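Local coordinates for penicillin-binding protein 2B (Streptococcus pneumoniae, PDB 2WAD) that binds penicillin and, as a transpeptidase, probably forms the peptide cross-links between adjacent glycan strands of cell wall peptidoglycan, at residues D318-L323 and S357-K362; K325-S330 and I665-I670; Y339-Y344 and N380-G385; Q586-V591 and N633-A638; V649-N654 and K659-A664. All blocks are in the same frame, centred on the assembly; numbering follows the deposited sequence.

Interaction 1 of 5, residues D318-L323 and S357-K362. Unlike the reference sequence in segment 357-362: Leu361 (reference Ile).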
# COMPACT_ATOMS: atom_id res chain seq x y z
N ASP A 318 -8.64 15.57 1.49
CA ASP A 318 -8.01 16.87 1.69
C ASP A 318 -8.45 17.46 3.03
O ASP A 318 -7.66 18.06 3.76
CB ASP A 318 -8.39 17.87 0.58
CG ASP A 318 -7.71 17.57 -0.74
OD1 ASP A 318 -6.77 16.75 -0.80
OD2 ASP A 318 -8.11 18.19 -1.74
N SER A 319 -9.73 17.31 3.33
CA SER A 319 -10.26 17.95 4.52
C SER A 319 -9.84 17.19 5.79
O SER A 319 -9.52 17.80 6.81
CB SER A 319 -11.76 18.27 4.38
OG SER A 319 -12.55 17.12 4.54
N VAL A 320 -9.72 15.88 5.71
CA VAL A 320 -9.06 15.15 6.81
C VAL A 320 -7.58 15.54 7.03
O VAL A 320 -7.16 15.79 8.16
CB VAL A 320 -9.25 13.62 6.67
CG1 VAL A 320 -8.57 12.88 7.82
CG2 VAL A 320 -10.73 13.32 6.64
N ASP A 321 -6.78 15.60 5.96
CA ASP A 321 -5.40 16.10 6.04
C ASP A 321 -5.32 17.46 6.76
O ASP A 321 -4.46 17.68 7.62
CB ASP A 321 -4.82 16.22 4.62
CG ASP A 321 -4.57 14.87 3.93
OD1 ASP A 321 -4.27 14.88 2.73
OD2 ASP A 321 -4.64 13.78 4.54
N ALA A 322 -6.21 18.39 6.43
CA ALA A 322 -6.22 19.73 7.03
C ALA A 322 -6.54 19.67 8.51
O ALA A 322 -5.87 20.33 9.32
CB ALA A 322 -7.21 20.68 6.30
N LEU A 323 -7.55 18.88 8.87
CA LEU A 323 -7.92 18.69 10.27
C LEU A 323 -6.71 18.19 11.08
O LEU A 323 -6.34 18.78 12.11
CB LEU A 323 -9.09 17.70 10.36
CG LEU A 323 -9.76 17.49 11.72
CD1 LEU A 323 -10.52 18.78 12.09
CD2 LEU A 323 -10.70 16.30 11.65
N SER A 357 -10.86 7.38 3.88
CA SER A 357 -9.59 8.10 3.81
C SER A 357 -8.57 7.43 4.72
O SER A 357 -8.95 6.78 5.69
CB SER A 357 -9.73 9.57 4.23
OG SER A 357 -9.98 9.60 5.62
N MET A 358 -7.31 7.62 4.36
CA MET A 358 -6.15 7.15 5.09
C MET A 358 -5.20 8.34 5.14
O MET A 358 -4.55 8.62 4.14
CB MET A 358 -5.38 6.09 4.28
CG MET A 358 -6.18 5.19 3.39
SD MET A 358 -5.28 4.18 2.20
CE MET A 358 -3.71 3.79 3.01
N SER A 359 -5.05 8.99 6.29
CA SER A 359 -4.33 10.25 6.38
C SER A 359 -3.26 10.11 7.44
O SER A 359 -3.52 9.51 8.50
CB SER A 359 -5.27 11.37 6.85
OG SER A 359 -6.04 11.90 5.78
N GLY A 360 -2.11 10.72 7.21
CA GLY A 360 -1.07 10.70 8.24
C GLY A 360 -0.19 11.92 8.14
O GLY A 360 0.05 12.45 7.05
N LEU A 361 0.27 12.39 9.29
CA LEU A 361 1.15 13.55 9.32
C LEU A 361 2.33 13.13 10.16
O LEU A 361 2.15 12.71 11.29
CB LEU A 361 0.46 14.74 9.97
CG LEU A 361 1.17 16.09 9.80
CD1 LEU A 361 1.40 16.43 8.35
CD2 LEU A 361 0.40 17.20 10.51
N LYS A 362 3.53 13.21 9.61
CA LYS A 362 4.70 12.72 10.28
C LYS A 362 5.42 13.91 10.88
O LYS A 362 5.61 14.94 10.22
CB LYS A 362 5.59 12.00 9.28
CG LYS A 362 6.84 11.41 9.87
CD LYS A 362 7.64 10.78 8.74
CE LYS A 362 8.74 9.87 9.27
NZ LYS A 362 9.70 10.65 10.07
O HOH W 1 -2.22 12.02 4.43
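Helix 318-323 runs roughly along strand 357-362, its axis 8.2 Å away at closest approach and the two N-to-C directions 31° apart, and the backbones come nearest at Asp321 and Ser359. The side chains of these two residues carry the polar part of the contact. Ser359 OG donates to Asp321 OD2 at 2.7 Å, meeting the carboxylate oxygen almost end-on, in line with its C-O bond. The Asp321 carboxylate reaches over because CG stands anti to the carbonyl carbon (chi1 -69°), which swings OD2 toward the strand. A water accepts from Gly360 N at 3.1 Å and can donate to Asp321 OD2 at 3.0 Å, probably linking the carboxylate to the strand backbone as well. The strand belongs to the antiparallel sheet of the transpeptidase domain, and helix 314-334 packs on the same face as helix 661-676, whose Leu672 meets Ser319. Beside the polar bridge lies Val320, whose branched end can cover two serines, themselves compact enough to let the helix settle close to the strand. Its CG1 branch rests on Ser359 OG at 3.4 Å, while CG2 leans toward Ser357 OG at 3.9 Å.

Interaction 2 of 5, residues K325-S330 and I665-I670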
# COMPACT_ATOMS: atom_id res chain seq x y z
N LYS A 325 -3.63 18.29 10.42
CA LYS A 325 -2.59 19.29 10.47
C LYS A 325 -2.97 20.44 11.42
O LYS A 325 -2.15 20.92 12.21
CB LYS A 325 -2.28 19.78 9.05
CG LYS A 325 -0.81 20.16 8.89
CD LYS A 325 -0.49 20.76 7.53
CE LYS A 325 0.99 21.15 7.53
NZ LYS A 325 1.43 21.71 6.21
N SER A 326 -4.23 20.83 11.40
CA SER A 326 -4.71 21.83 12.35
C SER A 326 -4.56 21.42 13.83
O SER A 326 -3.92 22.12 14.63
CB SER A 326 -6.16 22.22 12.01
OG SER A 326 -6.66 23.06 13.03
N TYR A 327 -5.11 20.27 14.19
CA TYR A 327 -4.90 19.72 15.52
C TYR A 327 -3.44 19.48 15.91
O TYR A 327 -3.00 19.83 17.01
CB TYR A 327 -5.70 18.43 15.73
CG TYR A 327 -7.15 18.62 16.12
CD1 TYR A 327 -7.52 18.76 17.46
CD2 TYR A 327 -8.15 18.66 15.15
CE1 TYR A 327 -8.85 18.91 17.81
CE2 TYR A 327 -9.48 18.80 15.50
CZ TYR A 327 -9.82 18.93 16.82
OH TYR A 327 -11.16 19.07 17.15
N PHE A 328 -2.65 18.86 15.04
CA PHE A 328 -1.26 18.61 15.44
C PHE A 328 -0.47 19.89 15.74
O PHE A 328 0.30 19.92 16.68
CB PHE A 328 -0.47 17.79 14.40
CG PHE A 328 0.72 17.07 15.00
CD1 PHE A 328 0.59 15.82 15.57
CD2 PHE A 328 1.98 17.67 15.03
CE1 PHE A 328 1.67 15.16 16.15
CE2 PHE A 328 3.08 17.04 15.59
CZ PHE A 328 2.93 15.77 16.17
N ASN A 329 -0.61 20.93 14.91
CA ASN A 329 0.07 22.20 15.17
C ASN A 329 -0.39 22.86 16.46
O ASN A 329 0.41 23.44 17.17
CB ASN A 329 -0.10 23.18 14.00
CG ASN A 329 0.91 22.96 12.88
OD1 ASN A 329 2.11 22.81 13.11
ND2 ASN A 329 0.41 22.91 11.67
N SER A 330 -1.68 22.76 16.76
CA SER A 330 -2.19 23.28 18.03
C SER A 330 -1.51 22.57 19.20
O SER A 330 -1.04 23.20 20.16
CB SER A 330 -3.72 23.10 18.08
OG SER A 330 -4.29 23.92 19.09
N ILE A 665 -10.93 14.79 17.43
CA ILE A 665 -10.54 14.54 16.05
C ILE A 665 -11.47 13.52 15.39
O ILE A 665 -12.01 13.78 14.32
CB ILE A 665 -9.06 14.10 15.92
CG1 ILE A 665 -8.14 15.22 16.41
CG2 ILE A 665 -8.74 13.75 14.47
CD1 ILE A 665 -6.73 14.74 16.76
N ALA A 666 -11.70 12.39 16.07
CA ALA A 666 -12.63 11.35 15.60
C ALA A 666 -14.02 11.93 15.28
O ALA A 666 -14.62 11.65 14.24
CB ALA A 666 -12.73 10.21 16.66
N ARG A 667 -14.55 12.71 16.20
CA ARG A 667 -15.85 13.35 16.02
C ARG A 667 -15.85 14.27 14.81
O ARG A 667 -16.78 14.28 14.01
CB ARG A 667 -16.10 14.20 17.27
CG ARG A 667 -17.36 15.08 17.21
CD ARG A 667 -17.27 16.10 18.33
NE ARG A 667 -16.27 17.11 18.01
CZ ARG A 667 -15.57 17.79 18.91
NH1 ARG A 667 -15.77 17.52 20.20
NH2 ARG A 667 -14.69 18.71 18.54
N ASP A 668 -14.80 15.08 14.69
CA ASP A 668 -14.79 16.08 13.63
C ASP A 668 -14.61 15.40 12.27
O ASP A 668 -15.06 15.95 11.26
CB ASP A 668 -13.66 17.08 13.81
CG ASP A 668 -13.92 18.08 14.93
OD1 ASP A 668 -12.99 18.85 15.22
OD2 ASP A 668 -15.01 18.09 15.53
N ILE A 669 -13.92 14.26 12.23
CA ILE A 669 -13.86 13.49 10.99
C ILE A 669 -15.24 12.92 10.66
O ILE A 669 -15.64 12.91 9.50
CB ILE A 669 -12.82 12.34 11.01
CG1 ILE A 669 -11.40 12.91 11.01
CG2 ILE A 669 -13.00 11.42 9.78
CD1 ILE A 669 -10.32 11.91 11.47
N ILE A 670 -15.95 12.44 11.68
CA ILE A 670 -17.29 11.93 11.44
C ILE A 670 -18.22 13.04 10.94
O ILE A 670 -18.98 12.82 9.98
CB ILE A 670 -17.84 11.15 12.67
CG1 ILE A 670 -17.04 9.85 12.81
CG2 ILE A 670 -19.34 10.80 12.51
CD1 ILE A 670 -17.47 8.97 13.94
O HOH W 2 -12.58 20.13 19.77
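Tyr327 lays one face of its ring against Ile665, where helix 314-334 and helix 661-676, the first and last helices of the transpeptidase region in sequence, pack nearly antiparallel on one face of the sheet. Ile665 CG1 sits over the ring centre, 3.6 Å from the centroid and 12° off the normal, a CH-pi contact. Isoleucine suits the place because CG1, anti to the carbonyl carbon (chi1 -63°), slides along the aromatic face while CD1 continues toward Tyr327 CB. The axes are 12.0 Å apart, and the length of the tyrosine is what spans them. At the far end of the ring, Tyr327 OH donates to Asp668 OD1 at 2.7 Å. The hydroxyl meets this oxygen from above the carboxylate plane, and ring and carboxylate are turned 48° from each other. Behind the first shell, Arg667 holds Asp668 side-on: NE and NH2 both reach OD2, from the same face of the carboxylate, in a salt bridge that helps to hold the acid's rotation and would probably favour its ionised form. Arg667 NH1 turns to the carbonyl of Ala603. A water closes the ring of polar atoms, donating to Tyr327 OH at 3.2 Å and accepting from Arg667 NH2 at 2.8 Å.

Interaction 3 of 5, residues Y339-Y344 and N380-G385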
# COMPACT_ATOMS: atom_id res chain seq x y z
N TYR A 339 7.16 15.56 21.70
CA TYR A 339 7.83 14.29 21.39
C TYR A 339 6.95 13.28 20.68
O TYR A 339 7.28 12.10 20.69
CB TYR A 339 8.38 13.66 22.66
CG TYR A 339 9.33 14.60 23.35
CD1 TYR A 339 10.54 14.94 22.75
CD2 TYR A 339 9.00 15.21 24.56
CE1 TYR A 339 11.41 15.82 23.35
CE2 TYR A 339 9.86 16.10 25.16
CZ TYR A 339 11.07 16.40 24.55
OH TYR A 339 11.96 17.29 25.13
N SER A 340 5.85 13.74 20.09
CA SER A 340 4.94 12.90 19.31
C SER A 340 5.44 12.72 17.88
O SER A 340 5.73 13.71 17.20
CB SER A 340 3.54 13.50 19.33
OG SER A 340 2.66 12.75 18.51
N GLU A 341 5.51 11.49 17.39
CA GLU A 341 5.94 11.25 16.00
C GLU A 341 4.95 11.65 14.92
O GLU A 341 5.27 11.52 13.75
CB GLU A 341 6.21 9.78 15.73
CG GLU A 341 6.89 9.03 16.81
CD GLU A 341 5.90 8.46 17.77
OE1 GLU A 341 5.63 9.11 18.80
OE2 GLU A 341 5.43 7.34 17.48
N GLY A 342 3.75 12.06 15.27
CA GLY A 342 2.81 12.48 14.24
C GLY A 342 1.40 12.06 14.61
O GLY A 342 1.18 11.71 15.74
N VAL A 343 0.46 12.12 13.67
CA VAL A 343 -0.91 11.78 13.99
C VAL A 343 -1.49 11.11 12.74
O VAL A 343 -1.12 11.49 11.63
CB VAL A 343 -1.72 13.04 14.41
CG1 VAL A 343 -1.72 14.04 13.28
CG2 VAL A 343 -3.18 12.68 14.81
N TYR A 344 -2.34 10.09 12.93
CA TYR A 344 -2.82 9.26 11.82
C TYR A 344 -4.31 8.98 12.03
O TYR A 344 -4.75 8.86 13.16
CB TYR A 344 -2.02 7.93 11.78
CG TYR A 344 -0.57 8.20 11.46
CD1 TYR A 344 -0.10 8.16 10.15
CD2 TYR A 344 0.32 8.56 12.46
CE1 TYR A 344 1.21 8.46 9.84
CE2 TYR A 344 1.64 8.88 12.16
CZ TYR A 344 2.08 8.83 10.85
OH TYR A 344 3.38 9.15 10.55
N ASN A 380 3.40 1.87 9.77
CA ASN A 380 3.99 2.16 11.07
C ASN A 380 3.12 1.70 12.22
O ASN A 380 1.91 1.59 12.07
CB ASN A 380 4.26 3.66 11.21
CG ASN A 380 5.31 4.14 10.23
OD1 ASN A 380 6.47 3.75 10.30
ND2 ASN A 380 4.91 4.98 9.30
N VAL A 381 3.73 1.40 13.36
CA VAL A 381 3.00 0.75 14.43
C VAL A 381 3.09 1.57 15.72
O VAL A 381 4.07 2.27 15.92
CB VAL A 381 3.49 -0.71 14.65
CG1 VAL A 381 3.37 -1.52 13.35
CG2 VAL A 381 4.92 -0.73 15.16
N PHE A 382 2.07 1.45 16.58
CA PHE A 382 1.92 2.30 17.75
C PHE A 382 1.30 1.50 18.88
O PHE A 382 0.48 0.61 18.62
CB PHE A 382 1.04 3.52 17.43
CG PHE A 382 1.46 4.26 16.19
CD1 PHE A 382 2.39 5.29 16.25
CD2 PHE A 382 0.95 3.90 14.96
CE1 PHE A 382 2.80 5.96 15.10
CE2 PHE A 382 1.34 4.56 13.79
CZ PHE A 382 2.26 5.59 13.86
N VAL A 383 1.65 1.83 20.13
CA VAL A 383 0.94 1.27 21.27
C VAL A 383 -0.48 1.78 21.19
O VAL A 383 -0.72 2.96 21.00
CB VAL A 383 1.56 1.55 22.67
CG1 VAL A 383 3.08 1.54 22.69
CG2 VAL A 383 0.98 2.77 23.32
N PRO A 384 -1.46 0.88 21.29
CA PRO A 384 -2.83 1.27 20.99
C PRO A 384 -3.57 1.83 22.20
O PRO A 384 -4.51 2.59 22.03
CB PRO A 384 -3.45 -0.03 20.50
CG PRO A 384 -2.69 -1.09 21.29
CD PRO A 384 -1.30 -0.58 21.47
N GLY A 385 -3.13 1.48 23.41
CA GLY A 385 -3.77 1.90 24.64
C GLY A 385 -5.18 1.36 24.79
O GLY A 385 -5.52 0.31 24.21
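The rings of Tyr344 and Phe382 meet at a slant, neither stacked nor edge-to-face, with their planes 36° apart and centroids 5.4 Å from each other. One corner of the phenylalanine does the touching: CZ lies 3.8 Å from Tyr344 CE2 and equally near CD2, while the two side chains cross at about a right angle. At the edge of the Phe382 ring, near its plane, comes Glu341 OE2, 3.8 Å from CE1, a position in which the acid faces the slightly positive rim of C-H groups. Glutamate can lie there because its chain bends at chi2 (89°), which brings OE2 to the ring edge. Phenylalanine suits the buried position, and tyrosine adds a polar end: Tyr344 OH is hydrogen-bonded to Asp373 OD2, while Pro525 of helix 525-536 packs against both rings. Between the two contacting residues of the first segment, Gly342 has a phi of 143°, at which a CB would press on the preceding carbonyl O, so glycine is the natural residue for this turn into the strand. Glu341 also touches His653, which binds a zinc ion about 4 Å from the nearest atom of the glutamate side chain. The arrangement joins the start of a central sheet strand to the loop running into Ser386, the probable acylated serine of the SxxK motif characteristic of penicillin-binding transpeptidases.

Interaction 4 of 5, residues Q586-V591 and N633-A638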
# COMPACT_ATOMS: atom_id res chain seq x y z
N GLN A 586 -23.35 -1.28 23.75
CA GLN A 586 -23.89 -0.45 24.83
C GLN A 586 -22.74 0.24 25.56
O GLN A 586 -22.84 1.40 25.94
CB GLN A 586 -24.76 -1.28 25.80
CG GLN A 586 -25.48 -0.51 26.90
CD GLN A 586 -26.57 0.46 26.40
OE1 GLN A 586 -27.16 0.25 25.34
NE2 GLN A 586 -26.83 1.52 27.16
N GLY A 587 -21.62 -0.46 25.75
CA GLY A 587 -20.46 0.17 26.35
C GLY A 587 -19.91 1.34 25.54
O GLY A 587 -19.64 2.41 26.07
N PHE A 588 -19.72 1.13 24.24
CA PHE A 588 -19.24 2.20 23.35
C PHE A 588 -20.24 3.36 23.29
O PHE A 588 -19.88 4.51 23.05
CB PHE A 588 -18.95 1.70 21.92
CG PHE A 588 -17.60 1.05 21.76
CD1 PHE A 588 -17.04 0.27 22.77
CD2 PHE A 588 -16.87 1.21 20.58
CE1 PHE A 588 -15.80 -0.36 22.61
CE2 PHE A 588 -15.61 0.60 20.43
CZ PHE A 588 -15.09 -0.18 21.46
N TYR A 589 -21.51 3.04 23.48
CA TYR A 589 -22.53 4.09 23.42
C TYR A 589 -22.49 4.96 24.68
O TYR A 589 -22.58 6.18 24.59
CB TYR A 589 -23.93 3.50 23.24
CG TYR A 589 -25.02 4.56 23.29
CD1 TYR A 589 -25.39 5.28 22.16
CD2 TYR A 589 -25.67 4.85 24.49
CE1 TYR A 589 -26.37 6.24 22.21
CE2 TYR A 589 -26.66 5.81 24.55
CZ TYR A 589 -27.00 6.50 23.40
OH TYR A 589 -27.98 7.46 23.42
N GLN A 590 -22.32 4.32 25.84
CA GLN A 590 -22.21 5.01 27.12
C GLN A 590 -20.89 5.77 27.31
O GLN A 590 -20.81 6.70 28.10
CB GLN A 590 -22.49 4.03 28.27
CG GLN A 590 -23.97 3.52 28.33
CD GLN A 590 -24.34 2.73 29.59
OE1 GLN A 590 -23.66 2.78 30.63
NE2 GLN A 590 -25.42 1.96 29.49
N VAL A 591 -19.83 5.36 26.62
CA VAL A 591 -18.57 6.08 26.63
C VAL A 591 -18.85 7.51 26.17
O VAL A 591 -18.20 8.46 26.63
CB VAL A 591 -17.56 5.45 25.63
CG1 VAL A 591 -16.44 6.42 25.27
CG2 VAL A 591 -16.99 4.14 26.19
N ASN A 633 -5.32 7.98 21.83
CA ASN A 633 -5.94 7.34 20.66
C ASN A 633 -7.45 7.28 20.82
O ASN A 633 -7.97 7.40 21.93
CB ASN A 633 -5.37 5.92 20.51
CG ASN A 633 -3.85 5.91 20.33
OD1 ASN A 633 -3.23 6.88 19.85
ND2 ASN A 633 -3.24 4.81 20.74
N ALA A 634 -8.19 7.05 19.74
CA ALA A 634 -9.65 6.96 19.85
C ALA A 634 -10.17 6.15 18.67
O ALA A 634 -9.62 6.23 17.58
CB ALA A 634 -10.28 8.37 19.84
N VAL A 635 -11.24 5.38 18.88
CA VAL A 635 -11.97 4.72 17.80
C VAL A 635 -13.45 5.07 17.96
O VAL A 635 -13.92 5.29 19.06
CB VAL A 635 -11.76 3.17 17.82
CG1 VAL A 635 -10.30 2.81 17.61
CG2 VAL A 635 -12.23 2.55 19.14
N ALA A 636 -14.20 5.14 16.86
CA ALA A 636 -15.60 5.53 16.90
C ALA A 636 -16.33 5.01 15.67
O ALA A 636 -15.72 4.78 14.63
CB ALA A 636 -15.72 7.08 16.93
N TYR A 637 -17.65 4.86 15.76
CA TYR A 637 -18.49 4.68 14.56
C TYR A 637 -19.81 5.44 14.68
O TYR A 637 -20.15 5.92 15.77
CB TYR A 637 -18.75 3.20 14.29
CG TYR A 637 -19.43 2.46 15.42
CD1 TYR A 637 -20.81 2.50 15.59
CD2 TYR A 637 -18.67 1.75 16.36
CE1 TYR A 637 -21.42 1.83 16.67
CE2 TYR A 637 -19.27 1.06 17.40
CZ TYR A 637 -20.65 1.12 17.56
OH TYR A 637 -21.21 0.44 18.63
N ALA A 638 -20.53 5.55 13.57
CA ALA A 638 -21.74 6.37 13.49
C ALA A 638 -22.42 6.16 12.14
O ALA A 638 -21.77 5.83 11.15
CB ALA A 638 -21.40 7.87 13.66
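Phe588 of helix 578-593 packs against Val635 and Tyr637 of strand 634-638, beside the edge strand 613-616 of the sheet, whose Lys615 probably opens the KTG motif of the penicillin-binding active site. The phenylalanine is the single helix residue that does the touching, its flat, apolar ring long enough to reach two strand residues at once. Its CE2 approaches Val635 CG2 at 4.1 Å, and the neighbouring CD2 approaches Tyr637 CE2 at 4.0 Å. Being two apart on the strand, Val635 and Tyr637 lie on the same face of the sheet, and the alanine between them faces the other way, where its small methyl meets Ile670 of helix 661-676. Tyr637 brings its ring near because CG stands between the backbone N and the carbonyl carbon (chi1 58°); the ring then crosses Phe588 at about a right angle, with OH 4.2 Å from Phe588 CB. Val635 and Phe588 cross obliquely, and CG2, likewise between backbone N and carbonyl carbon, is the branch used. Val532 of helix 525-536 touches both Val635 and Tyr637 and fills in the same apolar layer, while Phe588 also packs on Lys615. Val635 lies about 9 Å from Ser386, side chain to side chain. The closest contacts are between carbons, with the Tyr637 hydroxyl oxygen only grazing Phe588 CB, which implies that helix and strand are joined by burial and shape rather than by directional bonds.

Interaction 5 of 5, residues V649-N654 and K659-A664. Unlike the reference sequence in segment 659-664: Lys659 (reference Asn), Asn660 (reference Gly), Ala664 (reference Ser). With ZN (zinc ion), chain E.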
# COMPACT_ATOMS: atom_id res chain seq x y z
N VAL A 649 -8.17 6.93 15.29
CA VAL A 649 -7.29 8.09 15.36
C VAL A 649 -6.16 7.70 16.28
O VAL A 649 -6.42 7.20 17.38
CB VAL A 649 -8.01 9.36 15.88
CG1 VAL A 649 -6.96 10.45 16.17
CG2 VAL A 649 -9.07 9.83 14.86
N VAL A 650 -4.94 7.89 15.82
CA VAL A 650 -3.77 7.43 16.56
C VAL A 650 -2.87 8.64 16.73
O VAL A 650 -2.40 9.21 15.75
CB VAL A 650 -3.03 6.29 15.80
CG1 VAL A 650 -1.77 5.88 16.55
CG2 VAL A 650 -3.98 5.06 15.61
N PHE A 651 -2.66 9.05 17.97
CA PHE A 651 -1.92 10.28 18.25
C PHE A 651 -0.99 9.95 19.40
O PHE A 651 -1.35 10.13 20.56
CB PHE A 651 -2.89 11.38 18.71
CG PHE A 651 -2.33 12.78 18.61
CD1 PHE A 651 -1.01 13.03 18.93
CD2 PHE A 651 -3.13 13.85 18.22
CE1 PHE A 651 -0.47 14.31 18.84
CE2 PHE A 651 -2.61 15.15 18.13
CZ PHE A 651 -1.27 15.37 18.45
N PRO A 652 0.20 9.43 19.09
CA PRO A 652 1.07 8.88 20.13
C PRO A 652 1.87 9.93 20.92
O PRO A 652 2.18 11.00 20.41
CB PRO A 652 2.02 7.98 19.34
CG PRO A 652 1.99 8.52 17.94
CD PRO A 652 0.70 9.19 17.72
N HIS A 653 2.17 9.62 22.17
CA HIS A 653 3.02 10.43 23.05
C HIS A 653 2.62 11.90 23.13
O HIS A 653 3.46 12.79 23.03
CB HIS A 653 4.49 10.23 22.69
CG HIS A 653 4.91 8.79 22.73
ND1 HIS A 653 4.90 8.06 23.90
CD2 HIS A 653 5.30 7.94 21.75
CE1 HIS A 653 5.28 6.81 23.64
NE2 HIS A 653 5.51 6.71 22.34
N ASN A 654 1.33 12.14 23.28
CA ASN A 654 0.79 13.46 23.56
C ASN A 654 0.65 13.54 25.08
O ASN A 654 -0.03 12.72 25.69
CB ASN A 654 -0.56 13.67 22.85
CG ASN A 654 -1.11 15.09 23.00
OD1 ASN A 654 -1.09 15.66 24.10
ND2 ASN A 654 -1.57 15.69 21.89
N LYS A 659 -6.70 18.27 28.27
CA LYS A 659 -7.73 17.88 27.31
C LYS A 659 -7.24 16.80 26.35
O LYS A 659 -6.08 16.82 25.94
CB LYS A 659 -8.27 19.09 26.54
CG LYS A 659 -7.27 19.67 25.56
CD LYS A 659 -7.93 20.61 24.55
CE LYS A 659 -6.88 21.52 23.93
NZ LYS A 659 -5.52 20.90 24.08
N ASN A 660 -8.11 15.86 25.99
CA ASN A 660 -7.74 14.76 25.08
C ASN A 660 -8.33 14.98 23.70
O ASN A 660 -9.52 14.79 23.49
CB ASN A 660 -8.19 13.39 25.63
CG ASN A 660 -7.51 12.21 24.93
OD1 ASN A 660 -7.46 12.11 23.70
ND2 ASN A 660 -6.92 11.33 25.74
N VAL A 661 -7.50 15.37 22.75
CA VAL A 661 -8.00 15.71 21.41
C VAL A 661 -8.38 14.49 20.57
O VAL A 661 -9.00 14.65 19.52
CB VAL A 661 -7.01 16.61 20.64
CG1 VAL A 661 -6.69 17.89 21.46
CG2 VAL A 661 -5.71 15.86 20.32
N GLY A 662 -8.08 13.29 21.03
CA GLY A 662 -8.35 12.09 20.24
C GLY A 662 -9.81 11.96 19.83
O GLY A 662 -10.12 11.92 18.65
N PRO A 663 -10.72 11.89 20.80
CA PRO A 663 -12.15 11.84 20.54
C PRO A 663 -12.65 13.02 19.71
O PRO A 663 -13.55 12.85 18.88
CB PRO A 663 -12.77 11.92 21.95
CG PRO A 663 -11.67 11.38 22.87
CD PRO A 663 -10.38 11.74 22.24
N ALA A 664 -12.04 14.19 19.88
CA ALA A 664 -12.52 15.39 19.17
C ALA A 664 -12.12 15.31 17.70
O ALA A 664 -12.88 15.69 16.80
CB ALA A 664 -11.95 16.67 19.81
ZN ZN E . 5.51 5.07 21.19
O HOH W 3 6.97 5.56 19.56
O HOH W 4 3.63 4.46 20.21
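Val661 points one methyl at the Phe651 ring, CG2 lying 3.9 Å from both CE2 and CD2 while the two side chains run aslant to each other. The branch gets there by sitting between the backbone N and the carbonyl carbon of its own residue, with CG1 anti to the carbonyl carbon. The valine thus approaches the ring obliquely near CD2 and CE2, whereas Asn654 reaches over a face: its ND2 is 3.4 Å above the ring plane, displaced toward the rim. This ND2 is hydrogen-bonded to Glu331 OE1, outside the two segments, and lies 4.4 Å from Val661 CG2. Phe651 also meets Phe328 of helix 314-334. Farther back, Val649 CG1 approaches Gly662 O at 4.3 Å; glycine suits this place because a CB would run into the ring of Pro663, which follows directly. On the far side of the turn, His653 NE2 binds a zinc ion at 2.0 Å, together with two waters. Asn660 OD1 accepts from Gly662 N at 3.0 Å, in the plane of the carbonyl. The result is an N-capped helix start, in which the C-terminal helix 661-676 of the transpeptidase fold returns across the end of its sheet strand 645-650.

In the fold
From the N terminus, helix 314-334 opens interactions 1 and 2 in turn, and strand 342-348 opens interaction 3. Interaction 1 closes first, at 357-362, so it crosses both others; interaction 3 then closes at 380-385. Interactions 4 and 5 follow in series, at 586-638 and 649-664, and interaction 2 closes last, at 665-670, with interactions 3, 4 and 5 nested inside its long loop. Interaction 1 lays the first helix on the sheet, interaction 2 fastens it to the last helix, and interaction 5 starts that helix from a sheet strand. Interaction 3 involves the loop leading to Ser386, and interaction 4, about 9 Å from that side chain at Val635, joins it where Asn633 ND2 meets Pro384 O.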